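Local coordinates for fructosyl amine:oxygen oxidoreductase (Neosartorya fumigata, PDB 4WCT), which oxidises fructosyl amines (Amadori products) with molecular oxygen, using a bound flavin-adenine dinucleotide, and so acts as a deglycating enzyme, at residues A[40-45]-A[106-111]; A[59-64]-A[180-185]; A[89-94]-A[366-371]; A[238-243]-A[320-325]. All coordinates share one frame; numbering follows the deposited sequence. Where two conformers were deposited one is given.

Contact 1. Residues A[40-45]-A[106-111]; sequences TALHLA and PVFQPY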
# COMPACT_ATOMS: atom_id res chain seq x y z
N THR A 40 11.52 -1.93 -8.21
CA THR A 40 12.68 -1.14 -8.63
C THR A 40 13.86 -2.05 -9.02
O THR A 40 14.44 -1.89 -10.10
CB THR A 40 13.10 -0.18 -7.52
OG1 THR A 40 12.04 0.75 -7.25
CG2 THR A 40 14.36 0.57 -7.90
N ALA A 41 14.10 -3.10 -8.25
CA ALA A 41 15.22 -4.00 -8.53
C ALA A 41 15.00 -4.66 -9.90
O ALA A 41 15.92 -4.76 -10.72
CB ALA A 41 15.32 -5.05 -7.45
N LEU A 42 13.79 -5.11 -10.13
CA LEU A 42 13.45 -5.75 -11.41
C LEU A 42 13.63 -4.81 -12.59
O LEU A 42 14.26 -5.17 -13.59
CB LEU A 42 12.02 -6.29 -11.37
CG LEU A 42 11.49 -6.86 -12.69
CD1 LEU A 42 12.23 -8.14 -13.01
CD2 LEU A 42 10.01 -7.10 -12.43
N HIS A 43 13.13 -3.59 -12.47
CA HIS A 43 13.24 -2.63 -13.58
C HIS A 43 14.69 -2.21 -13.83
O HIS A 43 15.10 -2.13 -14.99
CB HIS A 43 12.39 -1.40 -13.31
CG HIS A 43 10.96 -1.61 -13.62
ND1 HIS A 43 10.40 -1.19 -14.81
CD2 HIS A 43 9.95 -2.14 -12.89
CE1 HIS A 43 9.12 -1.52 -14.83
NE2 HIS A 43 8.82 -2.10 -13.68
N LEU A 44 15.49 -2.08 -12.77
CA LEU A 44 16.92 -1.73 -12.96
C LEU A 44 17.64 -2.89 -13.66
O LEU A 44 18.36 -2.67 -14.64
CB LEU A 44 17.59 -1.45 -11.63
CG LEU A 44 17.18 -0.13 -10.95
CD1 LEU A 44 17.78 -0.04 -9.57
CD2 LEU A 44 17.55 1.07 -11.81
N ALA A 45 17.36 -4.12 -13.24
CA ALA A 45 17.93 -5.28 -13.94
C ALA A 45 17.54 -5.35 -15.41
O ALA A 45 18.40 -5.59 -16.29
CB ALA A 45 17.56 -6.57 -13.24
N PRO A 106 4.84 -10.62 -17.97
CA PRO A 106 4.80 -12.01 -17.51
C PRO A 106 5.08 -12.22 -16.00
O PRO A 106 4.58 -13.16 -15.41
CB PRO A 106 5.92 -12.68 -18.34
CG PRO A 106 5.92 -11.88 -19.59
CD PRO A 106 5.66 -10.48 -19.19
N VAL A 107 5.80 -11.30 -15.39
CA VAL A 107 6.12 -11.42 -13.99
C VAL A 107 4.87 -11.14 -13.13
O VAL A 107 4.73 -11.68 -12.03
CB VAL A 107 7.24 -10.43 -13.63
CG1 VAL A 107 7.37 -10.26 -12.13
CG2 VAL A 107 8.55 -10.92 -14.24
N PHE A 108 3.98 -10.28 -13.62
CA PHE A 108 2.85 -9.79 -12.81
C PHE A 108 1.48 -10.32 -13.25
O PHE A 108 0.56 -10.44 -12.46
CB PHE A 108 2.85 -8.27 -12.80
CG PHE A 108 4.10 -7.70 -12.20
CD1 PHE A 108 4.26 -7.68 -10.83
CD2 PHE A 108 5.13 -7.25 -13.00
CE1 PHE A 108 5.43 -7.19 -10.29
CE2 PHE A 108 6.33 -6.81 -12.45
CZ PHE A 108 6.44 -6.72 -11.09
N GLN A 109 1.34 -10.57 -14.54
CA GLN A 109 0.06 -10.93 -15.14
C GLN A 109 -0.68 -12.12 -14.53
O GLN A 109 -1.92 -12.06 -14.41
CB GLN A 109 0.29 -11.21 -16.62
CG GLN A 109 -0.97 -11.56 -17.39
CD GLN A 109 -1.25 -13.02 -17.43
OE1 GLN A 109 -0.45 -13.84 -16.98
NE2 GLN A 109 -2.43 -13.37 -17.95
N PRO A 110 0.04 -13.12 -13.99
CA PRO A 110 -0.70 -14.23 -13.39
C PRO A 110 -1.45 -13.87 -12.12
O PRO A 110 -2.28 -14.66 -11.65
CB PRO A 110 0.41 -15.20 -13.05
CG PRO A 110 1.40 -14.98 -14.16
CD PRO A 110 1.44 -13.48 -14.26
N TYR A 111 -1.12 -12.71 -11.56
CA TYR A 111 -1.56 -12.36 -10.21
C TYR A 111 -2.64 -11.27 -10.19
O TYR A 111 -3.08 -10.84 -9.11
CB TYR A 111 -0.33 -11.92 -9.39
CG TYR A 111 0.74 -12.99 -9.35
CD1 TYR A 111 0.42 -14.26 -8.89
CD2 TYR A 111 1.93 -12.84 -10.07
CE1 TYR A 111 1.36 -15.28 -8.95
CE2 TYR A 111 2.84 -13.88 -10.18
CZ TYR A 111 2.51 -15.11 -9.70
OH TYR A 111 3.45 -16.14 -9.73
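Leu42 and Val107 mark the closest backbone approach, yet their CA atoms are 9.6 Å apart, so side chains alone bridge the gap between a helix and a loop. Residues 40-45 form regular turns of helix 35-46, with Leu44 N bonded to Thr40 O. The partner 106-111 is a loop that tightens into a 3-10 turn, closed by Tyr111 N on Phe108 O at 3.0 Å. From the helix Leu42 reaches across through one methyl, CD2. Its CG stands opposite the backbone N (chi1 175°), which carries the branch out from the helix toward the loop. There CD2 meets the far end of the Phe108 ring, 3.7 Å from CE2, approaching it obliquely. The same methyl lies 4.1 Å from Val107 CG1. Val107 also packs on its own neighbour: CG1 sits 3.6 Å above the plane of the Phe108 ring, over its centre. Phe108 swings its CG opposite its carbonyl carbon (chi1 -61°), sending the ring toward the helix, so that it and Leu42 approach from opposite directions. Branched aliphatic residues and a phenyl ring suit this buried place, since they fill a wide separation without bringing polar groups along. Met393 and Pro394 also touch Phe108, while Glu191 of helix 181-194 touches both Leu42 and Val107. The loop is anchored separately through Val107 O, which accepts a hydrogen bond from Ser187 OG. A GxGxxG pattern runs into the start of helix 35-46, consistent with the first helix of a Rossmann-type FAD-binding fold. With no hydrogen bond between the two segments, their association rests on dispersion and the exclusion of water.

Contact 2. Residues A[59-64]-A[180-185]; sequences PVPSPI and HAKKAM. With FAD (flavin-adenine dinucleotide), chain C.
Pro61, preceded by a cis peptide bond, presents its ring to Lys182 and Met185 of helix 181-194. It belongs to the loop after strand 52-56, in the sheet of what is probably a Rossmann-type FAD-binding fold, and this loop goes on into an ST turn at Ser62. Met185 makes the main apolar contact. Its chain runs extended through chi1 and chi2, then bends at chi3 (57°) to lay CE 3.8 Å from Pro61 CB; a flexible, unbranched thioether can fit itself to a rigid proline ring in this way. Lys182, modelled in two conformers, stretches out and crosses the ring obliquely, bringing the aliphatic CE near Pro61 CG in the conformer described. The helix starts at His180, the N-cap, whose ND1 accepts from Lys183 N at 3.2 Å; the donor lies 34° out of the imidazole plane. Lys183 in turn reaches Asp292 and Glu291 with salt bridges. Farther along the loop, Ile64 sets CG1 and CD1 against the FAD ribose near O2B. Ser62 holds OG opposite its backbone N (chi1 172°), a rotation that lets one hydroxyl serve two partners: it accepts from Ile64 N at 3.2 Å and donates to FAD O2B at 2.9 Å.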
# COMPACT_ATOMS: atom_id res chain seq x y z
N PRO A 59 13.93 -11.53 4.95
CA PRO A 59 13.82 -12.15 3.64
C PRO A 59 12.47 -11.95 2.99
O PRO A 59 11.48 -11.74 3.70
CB PRO A 59 14.05 -13.65 3.91
CG PRO A 59 13.94 -13.83 5.37
CD PRO A 59 14.01 -12.50 6.05
N VAL A 60 12.46 -11.86 1.66
CA VAL A 60 11.22 -11.67 0.89
C VAL A 60 10.40 -12.95 0.99
O VAL A 60 10.94 -14.04 0.83
CB VAL A 60 11.55 -11.39 -0.58
CG1 VAL A 60 10.29 -11.35 -1.45
CG2 VAL A 60 12.40 -10.12 -0.73
N PRO A 61 9.09 -12.84 1.30
CA PRO A 61 8.32 -11.63 1.55
C PRO A 61 8.45 -11.18 3.00
O PRO A 61 8.30 -11.97 3.93
CB PRO A 61 6.87 -12.08 1.27
CG PRO A 61 6.86 -13.53 1.62
CD PRO A 61 8.25 -14.06 1.41
N SER A 62 8.85 -9.94 3.19
CA SER A 62 9.04 -9.43 4.55
C SER A 62 7.71 -9.48 5.31
O SER A 62 6.71 -8.97 4.83
CB SER A 62 9.53 -8.01 4.47
OG SER A 62 9.54 -7.42 5.76
N PRO A 63 7.74 -9.92 6.57
CA PRO A 63 6.53 -9.89 7.41
C PRO A 63 6.01 -8.49 7.68
O PRO A 63 4.81 -8.32 7.96
CB PRO A 63 6.99 -10.52 8.72
CG PRO A 63 8.16 -11.38 8.33
CD PRO A 63 8.86 -10.55 7.28
N ILE A 64 6.88 -7.50 7.59
CA ILE A 64 6.42 -6.09 7.76
C ILE A 64 6.14 -5.30 6.46
O ILE A 64 5.72 -4.14 6.51
CB ILE A 64 7.37 -5.29 8.65
CG1 ILE A 64 8.70 -5.00 7.92
CG2 ILE A 64 7.56 -5.99 9.98
CD1 ILE A 64 9.64 -4.10 8.71
N HIS A 180 -2.85 -10.54 -6.27
CA HIS A 180 -2.21 -11.34 -5.26
C HIS A 180 -0.87 -10.72 -4.93
O HIS A 180 0.14 -11.03 -5.57
CB HIS A 180 -2.04 -12.78 -5.70
CG HIS A 180 -1.83 -13.73 -4.56
ND1 HIS A 180 -0.86 -13.53 -3.59
CD2 HIS A 180 -2.53 -14.82 -4.18
CE1 HIS A 180 -0.97 -14.47 -2.68
NE2 HIS A 180 -1.96 -15.28 -3.02
N ALA A 181 -0.89 -9.76 -4.03
CA ALA A 181 0.29 -8.87 -3.85
C ALA A 181 1.50 -9.67 -3.39
O ALA A 181 2.64 -9.44 -3.87
CB ALA A 181 -0.02 -7.75 -2.86
N LYS A 182 1.27 -10.61 -2.48
CA LYS A 182 2.36 -11.41 -1.92
C LYS A 182 3.06 -12.22 -3.01
O LYS A 182 4.29 -12.15 -3.17
CB LYS A 182 1.81 -12.34 -0.86
CG LYS A 182 2.86 -13.23 -0.24
CD LYS A 182 2.22 -14.08 0.84
CE LYS A 182 3.24 -14.85 1.64
NZ LYS A 182 2.55 -15.48 2.80
N LYS A 183 2.28 -12.96 -3.80
CA LYS A 183 2.87 -13.76 -4.89
C LYS A 183 3.49 -12.92 -5.99
O LYS A 183 4.54 -13.30 -6.55
CB LYS A 183 1.84 -14.73 -5.49
CG LYS A 183 1.59 -15.93 -4.61
CD LYS A 183 0.59 -16.90 -5.21
CE LYS A 183 0.34 -18.00 -4.21
NZ LYS A 183 -0.45 -19.08 -4.83
N ALA A 184 2.92 -11.74 -6.25
CA ALA A 184 3.47 -10.88 -7.27
C ALA A 184 4.80 -10.28 -6.81
O ALA A 184 5.74 -10.16 -7.57
CB ALA A 184 2.48 -9.80 -7.63
N MET A 185 4.90 -9.96 -5.53
CA MET A 185 6.16 -9.44 -4.98
C MET A 185 7.24 -10.52 -5.00
O MET A 185 8.37 -10.27 -5.41
CB MET A 185 5.93 -8.91 -3.55
CG MET A 185 7.19 -8.40 -2.91
SD MET A 185 6.79 -7.56 -1.34
CE MET A 185 5.95 -8.84 -0.47
PA FAD C . 6.44 -2.11 1.86
O1A FAD C . 5.75 -3.00 0.87
O2A FAD C . 5.96 -2.03 3.28
O5B FAD C . 7.95 -2.53 1.85
C5B FAD C . 8.89 -1.86 2.70
C4B FAD C . 10.09 -2.78 2.89
O4B FAD C . 11.16 -2.05 3.57
C3B FAD C . 9.80 -4.03 3.72
O3B FAD C . 10.15 -5.24 3.03
C2B FAD C . 10.67 -3.83 4.97
O2B FAD C . 11.11 -5.03 5.60
C1B FAD C . 11.80 -2.95 4.44
N9A FAD C . 12.46 -2.19 5.52
C8A FAD C . 11.89 -1.64 6.62
N7A FAD C . 12.83 -1.08 7.41
C5A FAD C . 14.01 -1.21 6.74
C6A FAD C . 15.40 -0.89 7.04
N6A FAD C . 15.73 -0.25 8.18
N1A FAD C . 16.32 -1.28 6.14
C2A FAD C . 16.03 -1.90 4.98
N3A FAD C . 14.77 -2.25 4.67
C4A FAD C . 13.76 -1.93 5.51
N1 FAD C . -2.53 -0.36 -1.72
C2 FAD C . -3.25 -0.61 -2.88
O2 FAD C . -2.76 -0.23 -3.94
N3 FAD C . -4.38 -1.32 -2.86
C4 FAD C . -4.95 -1.73 -1.71
O4 FAD C . -6.02 -2.39 -1.65
C4X FAD C . -4.27 -1.48 -0.45
N5 FAD C . -4.80 -1.89 0.73
C5X FAD C . -4.01 -1.86 1.85
C6 FAD C . -4.42 -2.48 3.02
C7 FAD C . -3.66 -2.34 4.17
C7M FAD C . -4.08 -3.07 5.40
C8 FAD C . -2.39 -1.61 4.11
C8M FAD C . -1.50 -1.47 5.30
C9 FAD C . -1.93 -1.09 2.93
C9A FAD C . -2.72 -1.14 1.80
N10 FAD C . -2.30 -0.52 0.62
C10 FAD C . -3.02 -0.77 -0.55
C1' FAD C . -1.09 0.27 0.48
C2' FAD C . 0.10 -0.53 -0.03
O2' FAD C . 0.16 -1.72 0.73
C3' FAD C . 1.37 0.30 0.15
O3' FAD C . 1.16 1.64 -0.34
C4' FAD C . 2.58 -0.33 -0.55
O4' FAD C . 2.59 -1.74 -0.28
C5' FAD C . 3.84 0.30 0.02
O5' FAD C . 4.97 -0.25 -0.65
P FAD C . 6.45 0.07 -0.10
O1P FAD C . 7.43 -0.68 -0.98
O2P FAD C . 6.54 1.56 0.07
O3P FAD C . 6.44 -0.60 1.36

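Contact 3. Residues A[89-94]-A[366-371]; sequences AAFSTF and RAFLID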
# COMPACT_ATOMS: atom_id res chain seq x y z
N ALA A 89 -4.82 13.60 -11.99
CA ALA A 89 -4.29 13.26 -13.29
C ALA A 89 -2.98 12.48 -13.21
O ALA A 89 -2.79 11.52 -13.99
CB ALA A 89 -4.08 14.51 -14.13
N ALA A 90 -2.09 12.87 -12.31
CA ALA A 90 -0.91 12.08 -12.05
C ALA A 90 -1.27 10.67 -11.56
O ALA A 90 -0.69 9.69 -11.99
CB ALA A 90 -0.00 12.79 -11.06
N PHE A 91 -2.22 10.58 -10.63
CA PHE A 91 -2.59 9.27 -10.13
C PHE A 91 -3.09 8.35 -11.25
O PHE A 91 -2.70 7.18 -11.33
CB PHE A 91 -3.60 9.36 -9.00
CG PHE A 91 -3.82 8.07 -8.29
CD1 PHE A 91 -2.83 7.54 -7.46
CD2 PHE A 91 -4.98 7.35 -8.50
CE1 PHE A 91 -2.99 6.30 -6.87
CE2 PHE A 91 -5.19 6.15 -7.82
CZ PHE A 91 -4.18 5.61 -7.04
N SER A 92 -3.90 8.91 -12.15
CA SER A 92 -4.43 8.15 -13.27
C SER A 92 -3.33 7.75 -14.24
O SER A 92 -3.40 6.68 -14.85
CB SER A 92 -5.47 8.96 -14.03
OG SER A 92 -6.68 9.03 -13.31
N THR A 93 -2.29 8.58 -14.33
CA THR A 93 -1.10 8.19 -15.11
C THR A 93 -0.39 6.97 -14.52
O THR A 93 -0.10 5.99 -15.24
CB THR A 93 -0.11 9.36 -15.21
OG1 THR A 93 -0.75 10.48 -15.83
CG2 THR A 93 1.14 8.95 -15.96
N PHE A 94 -0.24 6.97 -13.20
CA PHE A 94 0.32 5.79 -12.51
C PHE A 94 -0.55 4.56 -12.72
O PHE A 94 -0.05 3.50 -13.11
CB PHE A 94 0.48 6.05 -11.02
CG PHE A 94 1.66 6.92 -10.68
CD1 PHE A 94 2.95 6.44 -10.82
CD2 PHE A 94 1.48 8.15 -10.09
CE1 PHE A 94 4.04 7.19 -10.41
CE2 PHE A 94 2.57 8.95 -9.78
CZ PHE A 94 3.85 8.44 -9.87
N ARG A 366 -1.34 12.73 0.03
CA ARG A 366 -1.45 11.33 -0.33
C ARG A 366 -1.09 11.04 -1.78
O ARG A 366 -1.42 9.98 -2.31
CB ARG A 366 -2.82 10.77 0.06
CG ARG A 366 -2.97 10.65 1.57
CD ARG A 366 -4.27 10.01 2.01
NE ARG A 366 -4.42 8.68 1.47
CZ ARG A 366 -5.59 8.08 1.27
NH1 ARG A 366 -6.71 8.64 1.69
NH2 ARG A 366 -5.62 6.86 0.75
N ALA A 367 -0.28 11.92 -2.39
CA ALA A 367 0.49 11.57 -3.58
C ALA A 367 1.83 10.99 -3.17
O ALA A 367 2.28 11.17 -2.04
CB ALA A 367 0.64 12.77 -4.53
N PHE A 368 2.40 10.17 -4.05
CA PHE A 368 3.68 9.56 -3.77
C PHE A 368 4.80 10.59 -3.64
O PHE A 368 4.63 11.77 -3.92
CB PHE A 368 4.05 8.56 -4.85
CG PHE A 368 2.94 7.55 -5.18
CD1 PHE A 368 2.14 7.01 -4.16
CD2 PHE A 368 2.78 7.09 -6.48
CE1 PHE A 368 1.14 6.10 -4.47
CE2 PHE A 368 1.75 6.20 -6.79
CZ PHE A 368 0.94 5.71 -5.77
N LEU A 369 5.91 10.13 -3.12
CA LEU A 369 7.10 10.98 -2.97
C LEU A 369 8.28 10.25 -3.59
O LEU A 369 8.83 9.30 -3.03
CB LEU A 369 7.33 11.31 -1.50
CG LEU A 369 8.65 12.00 -1.12
CD1 LEU A 369 8.89 13.25 -1.96
CD2 LEU A 369 8.70 12.30 0.37
N ILE A 370 8.57 10.62 -4.84
CA ILE A 370 9.59 9.93 -5.60
C ILE A 370 10.44 11.02 -6.25
O ILE A 370 9.96 11.70 -7.16
CB ILE A 370 9.00 9.04 -6.71
CG1 ILE A 370 8.13 7.95 -6.12
CG2 ILE A 370 10.11 8.40 -7.53
CD1 ILE A 370 7.30 7.26 -7.18
N ASP A 371 11.64 11.22 -5.72
CA ASP A 371 12.49 12.33 -6.19
C ASP A 371 13.91 12.15 -5.69
O ASP A 371 14.14 11.51 -4.69
CB ASP A 371 11.94 13.65 -5.66
CG ASP A 371 12.38 14.86 -6.49
OD1 ASP A 371 13.11 14.71 -7.51
OD2 ASP A 371 11.93 15.97 -6.13
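Phe94 receives the edge of Phe368 over one face, CD2 of Phe368 standing 3.7 Å above the Phe94 plane and displaced toward the rim. This is a T-shaped pair, with centroids 5.0 Å apart and planes at 66°. Phe91 meets the same ring differently: Phe368 CZ lies at the edge of Phe91, near its plane, 4.1 Å from CE1. The contact joins helix 86-102 to the loop leading into strand 369-372, an outermost strand of the six-stranded sheet of the probable Rossmann-type FAD-binding fold, for Phe368 immediately precedes that strand; Phe91 and Phe94 lie about one turn apart on the helix. Phe94 turns CG opposite its carbonyl carbon (chi1 -76°), whereas Phe91 sends CG opposite the backbone N, and the two rings thereby reach separate parts of Phe368. Phenylalanine suits the cluster because each ring offers both a polarisable face and hydrogen-bearing edges. The network extends outward: Trp36 pairs edge-to-face with Phe368 and Phe399 with Phe94, and the Phe368 side chain comes within about 6 Å of the FAD. Within the helix, Thr93 N (3.0 Å) and Thr93 OG1 (2.9 Å) both bond to Ala89 O, reaching it from opposite faces of the carbonyl plane.

Contact 4. Residues A[238-243]-A[320-325]; sequences AGAGSD and SVPFAK. With FAD (flavin-adenine dinucleotide), chain C.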
# COMPACT_ATOMS: atom_id res chain seq x y z
N ALA A 238 11.90 1.98 1.74
CA ALA A 238 11.69 1.12 2.87
C ALA A 238 10.31 1.31 3.50
O ALA A 238 10.10 0.92 4.62
CB ALA A 238 12.80 1.29 3.91
N GLY A 239 9.33 1.77 2.71
CA GLY A 239 7.96 1.92 3.20
C GLY A 239 7.94 2.77 4.44
O GLY A 239 8.68 3.74 4.54
N ALA A 240 7.12 2.39 5.41
CA ALA A 240 6.95 3.23 6.62
C ALA A 240 8.25 3.34 7.43
O ALA A 240 8.51 4.37 8.06
CB ALA A 240 5.84 2.64 7.50
N GLY A 241 9.08 2.30 7.39
CA GLY A 241 10.37 2.29 8.07
C GLY A 241 11.33 3.36 7.54
O GLY A 241 12.33 3.71 8.23
N SER A 242 11.08 3.85 6.34
CA SER A 242 11.92 4.90 5.71
C SER A 242 12.05 6.13 6.60
O SER A 242 13.04 6.85 6.54
CB SER A 242 11.36 5.33 4.37
OG SER A 242 11.23 4.20 3.52
N ASP A 243 10.98 6.41 7.34
CA ASP A 243 10.90 7.64 8.10
C ASP A 243 11.94 7.75 9.18
O ASP A 243 12.14 8.84 9.71
CB ASP A 243 9.47 7.72 8.71
CG ASP A 243 9.10 9.11 9.21
OD1 ASP A 243 9.40 10.11 8.52
OD2 ASP A 243 8.42 9.16 10.28
N SER A 320 5.18 9.21 14.71
CA SER A 320 4.63 7.86 14.69
C SER A 320 5.68 6.80 14.28
O SER A 320 6.33 6.94 13.25
CB SER A 320 3.46 7.81 13.70
OG SER A 320 2.84 6.52 13.74
N VAL A 321 5.83 5.78 15.12
CA VAL A 321 6.83 4.74 14.91
C VAL A 321 6.14 3.40 14.75
O VAL A 321 5.53 2.89 15.69
CB VAL A 321 7.81 4.64 16.10
CG1 VAL A 321 8.88 3.60 15.77
CG2 VAL A 321 8.42 6.01 16.33
N PRO A 322 6.37 2.73 13.63
CA PRO A 322 5.78 1.39 13.47
C PRO A 322 6.31 0.37 14.43
O PRO A 322 7.47 0.44 14.86
CB PRO A 322 6.16 1.00 12.03
CG PRO A 322 6.45 2.29 11.34
CD PRO A 322 7.02 3.20 12.39
N PHE A 323 5.49 -0.65 14.66
CA PHE A 323 5.90 -1.90 15.26
C PHE A 323 5.08 -3.03 14.63
O PHE A 323 3.96 -2.80 14.15
CB PHE A 323 5.66 -1.89 16.77
CG PHE A 323 4.22 -1.74 17.16
CD1 PHE A 323 3.64 -0.50 17.29
CD2 PHE A 323 3.46 -2.84 17.41
CE1 PHE A 323 2.33 -0.38 17.73
CE2 PHE A 323 2.15 -2.74 17.81
CZ PHE A 323 1.55 -1.50 17.91
N ALA A 324 5.60 -4.24 14.67
CA ALA A 324 4.90 -5.38 14.03
C ALA A 324 4.03 -6.12 15.02
O ALA A 324 4.40 -6.26 16.21
CB ALA A 324 5.94 -6.32 13.42
N LYS A 325 2.85 -6.59 14.58
CA LYS A 325 2.01 -7.43 15.41
C LYS A 325 1.03 -8.22 14.56
O LYS A 325 0.34 -7.64 13.71
CB LYS A 325 1.23 -6.59 16.43
CG LYS A 325 0.67 -7.40 17.58
CD LYS A 325 0.40 -6.53 18.79
CE LYS A 325 -0.29 -7.31 19.89
NZ LYS A 325 0.66 -8.02 20.78
PA FAD C . 6.44 -2.11 1.86
O1A FAD C . 5.75 -3.00 0.87
O2A FAD C . 5.96 -2.03 3.28
O5B FAD C . 7.95 -2.53 1.85
C5B FAD C . 8.89 -1.86 2.70
C4B FAD C . 10.09 -2.78 2.89
O4B FAD C . 11.16 -2.05 3.57
C3B FAD C . 9.80 -4.03 3.72
O3B FAD C . 10.15 -5.24 3.03
C2B FAD C . 10.67 -3.83 4.97
O2B FAD C . 11.11 -5.03 5.60
C1B FAD C . 11.80 -2.95 4.44
N9A FAD C . 12.46 -2.19 5.52
C8A FAD C . 11.89 -1.64 6.62
N7A FAD C . 12.83 -1.08 7.41
C5A FAD C . 14.01 -1.21 6.74
C6A FAD C . 15.40 -0.89 7.04
N6A FAD C . 15.73 -0.25 8.18
N1A FAD C . 16.32 -1.28 6.14
C2A FAD C . 16.03 -1.90 4.98
N3A FAD C . 14.77 -2.25 4.67
C4A FAD C . 13.76 -1.93 5.51
N1 FAD C . -2.53 -0.36 -1.72
C2 FAD C . -3.25 -0.61 -2.88
O2 FAD C . -2.76 -0.23 -3.94
N3 FAD C . -4.38 -1.32 -2.86
C4 FAD C . -4.95 -1.73 -1.71
O4 FAD C . -6.02 -2.39 -1.65
C4X FAD C . -4.27 -1.48 -0.45
N5 FAD C . -4.80 -1.89 0.73
C5X FAD C . -4.01 -1.86 1.85
C6 FAD C . -4.42 -2.48 3.02
C7 FAD C . -3.66 -2.34 4.17
C7M FAD C . -4.08 -3.07 5.40
C8 FAD C . -2.39 -1.61 4.11
C8M FAD C . -1.50 -1.47 5.30
C9 FAD C . -1.93 -1.09 2.93
C9A FAD C . -2.72 -1.14 1.80
N10 FAD C . -2.30 -0.52 0.62
C10 FAD C . -3.02 -0.77 -0.55
C1' FAD C . -1.09 0.27 0.48
C2' FAD C . 0.10 -0.53 -0.03
O2' FAD C . 0.16 -1.72 0.73
C3' FAD C . 1.37 0.30 0.15
O3' FAD C . 1.16 1.64 -0.34
C4' FAD C . 2.58 -0.33 -0.55
O4' FAD C . 2.59 -1.74 -0.28
C5' FAD C . 3.84 0.30 0.02
O5' FAD C . 4.97 -0.25 -0.65
P FAD C . 6.45 0.07 -0.10
O1P FAD C . 7.43 -0.68 -0.98
O2P FAD C . 6.54 1.56 0.07
O3P FAD C . 6.44 -0.60 1.36
O HOH W 1 8.81 7.11 12.14
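Ala240 and Pro322 touch through single carbons, CB of the alanine against CG of the proline ring at 3.9 Å. Farther along, Asp243 and Ser320 meet through a bound water, which donates to Asp243 OD2 at 2.8 Å and to Ser320 O at 2.7 Å. Two acceptors face one another here, so a water with two protons is the natural mediator. Asp243 reaches it with CG opposite the backbone N (chi1 -164°). In the next shell, Trp359 of strand 352-362 packs on Ala240, Pro322 and Ser320, and Pro254 touches both Asp243 and Pro322. Ser320 turns its own hydroxyl to Pro254 O and Asn307 N. Residues 238-243 follow strand 233-236 in the sheet of what is probably a Rossmann-type FAD-binding fold, at the place where the strand's C-terminal end meets the dinucleotide. Ala238 CA comes 3.3 Å from FAD O4B, and Gly239 CA lies 3.5 Å from FAD O2P. At phi 55°, Gly239 lies so close to the pyrophosphate, near FAD O3P, that its lack of a side chain suits the place; a bare alpha carbon lets the backbone follow the cofactor closely. The short turn is held by Gly239 O, which takes Ser242 N at 3.0 Å and Ser242 OG at 2.8 Å from the same face of its carbonyl plane. Ser242 OG also accepts a weak bond from Ala238 N, at 2.9 Å.

In the fold
Contacts 2 and 4 both touch the FAD, from separate loops: 59-64 binds the adenosine ribose, while 238-243 lies along the ribose and pyrophosphate. Their centres are 16 Å apart, and they join directly where Ile64 CG2 meets Ala324 CB at 3.8 Å. Contact 1 lies farther off, the Phe108 side chain being about 12 Å from the cofactor; it adjoins contact 2 through a probable hydrogen bond, Tyr111 O to His180 N at 2.9 Å. Contact 3, centred 23 Å from contact 2 on the opposite side of the chain's centre, touches none of the others. Contacts 1, 2 and 3 interleave along the chain, while contact 4 falls between the two segments of contact 3.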